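PDB 5GKD: AlyGC from Glaciecola chathamensis, which probably cleaves the polysaccharide alginate by beta-elimination, as a calcium-containing alginate lyase of polysaccharide lyase family 6. Local coordinates for residues S197-E202 with G221-R226. Sequence-based numbering, arbitrary orientation.
Sequences SFTLVE and GKNSIR
Arg226 packs its aliphatic chain against Glu202 and Leu200 of the neighbouring strand. Its CG meets Glu202 CB (3.4 Å) and its CD meets Leu200 CD1. With CG between backbone N and carbonyl carbon in both residues (chi1 63° and 58°), the Arg226 and Glu202 side chains run side by side. The carboxylate and guanidinium planes stand 58° apart, and the salt bridge from Glu202 OE2 to Arg226 NH1 is long at 3.6 Å; the other carboxylate oxygen, OE1, pairs with Arg165. Beneath them the strands run parallel, joined by nearly straight bonds from Ser224 N to Thr199 O, Val201 N to Ser224 O and Arg226 N to Val201 O (each 2.9 Å). At the turn, Phe198 CE1 lies 3.6 Å from Lys222 CB, the two side chains running side by side, with Lys222 O at the ring edge near its plane. Asn223 extends the pairing with its side chain: OD1 accepts Thr199 N at 2.8 Å, and ND2 is held by Asn218 and Ser220. Replacing Asn223 by alanine removes the amide, which is likely to leave Thr199 N without its acceptor and Asn218 and Ser220 without their shared partner. The parallel stacking is that of a right-handed beta-helix, the pectate lyase-like fold, with strands 200-207 and 224-231 on successive coils. Val201 and Ile225 face inward against Leu185, Ile187 and Ile216, while strand 165-167 flanks 200-207 on its other side, Ile166 bonding to the backbones of Leu200 and Glu202.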
loop_
_atom_site.group_PDB
_atom_site.type_symbol
_atom_site.label_atom_id
_atom_site.label_comp_id
_atom_site.label_asym_id
_atom_site.label_seq_id
_atom_site.Cartn_x
_atom_site.Cartn_y
_atom_site.Cartn_z
ATOM N N SER A 197 -16.135 20.465 31.562
ATOM C CA SER A 197 -17.077 19.596 30.878
ATOM C C SER A 197 -18.178 19.062 31.789
ATOM O O SER A 197 -19.321 18.953 31.349
ATOM C CB SER A 197 -16.319 18.439 30.220
ATOM O OG SER A 197 -17.202 17.554 29.563
ATOM N N PHE A 198 -17.861 18.732 33.046
ATOM C CA PHE A 198 -18.823 18.185 34.019
ATOM C C PHE A 198 -19.423 16.859 33.558
ATOM O O PHE A 198 -20.568 16.554 33.862
ATOM C CB PHE A 198 -19.952 19.171 34.326
ATOM C CG PHE A 198 -19.491 20.499 34.880
ATOM C CD1 PHE A 198 -18.525 20.569 35.857
ATOM C CD2 PHE A 198 -20.072 21.675 34.446
ATOM C CE1 PHE A 198 -18.128 21.804 36.384
ATOM C CE2 PHE A 198 -19.675 22.903 34.965
ATOM C CZ PHE A 198 -18.696 22.964 35.928
ATOM N N THR A 199 -18.666 16.059 32.823
ATOM C CA THR A 199 -19.168 14.787 32.323
ATOM C C THR A 199 -19.114 13.710 33.399
ATOM O O THR A 199 -18.122 13.578 34.108
ATOM C CB THR A 199 -18.350 14.336 31.115
ATOM O OG1 THR A 199 -18.486 15.297 30.057
ATOM C CG2 THR A 199 -18.812 12.973 30.638
ATOM N N LEU A 200 -20.174 12.918 33.482
ATOM C CA LEU A 200 -20.314 11.828 34.438
ATOM C C LEU A 200 -20.135 10.495 33.715
ATOM O O LEU A 200 -20.926 10.157 32.831
ATOM C CB LEU A 200 -21.687 11.895 35.111
ATOM C CG LEU A 200 -22.100 10.796 36.083
ATOM C CD1 LEU A 200 -20.979 10.673 37.074
ATOM C CD2 LEU A 200 -23.390 11.124 36.838
ATOM N N VAL A 201 -19.114 9.736 34.102
ATOM C CA VAL A 201 -18.802 8.444 33.510
ATOM C C VAL A 201 -18.847 7.412 34.624
ATOM O O VAL A 201 -17.894 7.300 35.399
ATOM C CB VAL A 201 -17.432 8.427 32.824
ATOM C CG1 VAL A 201 -17.176 7.050 32.183
ATOM C CG2 VAL A 201 -17.314 9.546 31.809
ATOM N N GLU A 202 -19.916 6.623 34.678
ATOM C CA GLU A 202 -20.182 5.774 35.832
ATOM C C GLU A 202 -20.743 4.414 35.441
ATOM O O GLU A 202 -21.527 4.286 34.503
ATOM C CB GLU A 202 -21.153 6.460 36.791
ATOM C CG GLU A 202 -22.467 6.814 36.158
ATOM C CD GLU A 202 -23.475 7.240 37.168
ATOM O OE1 GLU A 202 -24.676 7.266 36.832
ATOM O OE2 GLU A 202 -23.060 7.549 38.305
ATOM N N GLY A 221 -12.039 19.651 32.163
ATOM C CA GLY A 221 -12.109 19.966 33.576
ATOM C C GLY A 221 -13.341 19.431 34.278
ATOM O O GLY A 221 -14.418 19.342 33.699
ATOM N N LYS A 222 -13.152 19.075 35.550
ATOM C CA LYS A 222 -14.244 18.853 36.505
ATOM C C LYS A 222 -15.189 17.737 36.065
ATOM O O LYS A 222 -16.409 17.823 36.218
ATOM C CB LYS A 222 -15.004 20.153 36.770
ATOM C CG LYS A 222 -14.069 21.324 37.067
ATOM C CD LYS A 222 -14.459 22.070 38.326
ATOM C CE LYS A 222 -14.252 23.579 38.192
ATOM N NZ LYS A 222 -12.934 23.983 37.659
ATOM N N ASN A 223 -14.623 16.671 35.538
ATOM C CA ASN A 223 -15.404 15.498 35.216
ATOM C C ASN A 223 -15.367 14.542 36.393
ATOM O O ASN A 223 -14.519 14.650 37.271
ATOM C CB ASN A 223 -14.864 14.835 33.950
ATOM C CG ASN A 223 -14.908 15.768 32.759
ATOM O OD1 ASN A 223 -15.902 16.463 32.549
ATOM N ND2 ASN A 223 -13.817 15.814 31.989
ATOM N N SER A 224 -16.301 13.603 36.405
ATOM C CA SER A 224 -16.394 12.600 37.462
ATOM C C SER A 224 -16.394 11.211 36.831
ATOM O O SER A 224 -17.326 10.846 36.106
ATOM C CB SER A 224 -17.644 12.845 38.320
ATOM O OG SER A 224 -17.962 11.706 39.088
ATOM N N ILE A 225 -15.330 10.455 37.073
ATOM C CA ILE A 225 -15.151 9.126 36.489
ATOM C C ILE A 225 -15.164 8.133 37.638
ATOM O O ILE A 225 -14.198 8.058 38.411
ATOM C CB ILE A 225 -13.853 9.032 35.673
ATOM C CG1 ILE A 225 -13.833 10.132 34.611
ATOM C CG2 ILE A 225 -13.741 7.671 35.024
ATOM C CD1 ILE A 225 -12.441 10.464 34.098
ATOM N N ARG A 226 -16.255 7.382 37.771
ATOM C CA ARG A 226 -16.592 6.729 39.024
ATOM C C ARG A 226 -17.221 5.389 38.772
ATOM O O ARG A 226 -17.936 5.192 37.778
ATOM C CB ARG A 226 -17.568 7.562 39.838
ATOM C CG ARG A 226 -18.860 7.679 39.025
ATOM C CD ARG A 226 -19.833 8.693 39.503
ATOM N NE ARG A 226 -19.791 8.849 40.931
ATOM C CZ ARG A 226 -20.454 8.081 41.762
ATOM N NH1 ARG A 226 -21.218 7.083 41.319
ATOM N NH2 ARG A 226 -20.363 8.286 43.048
#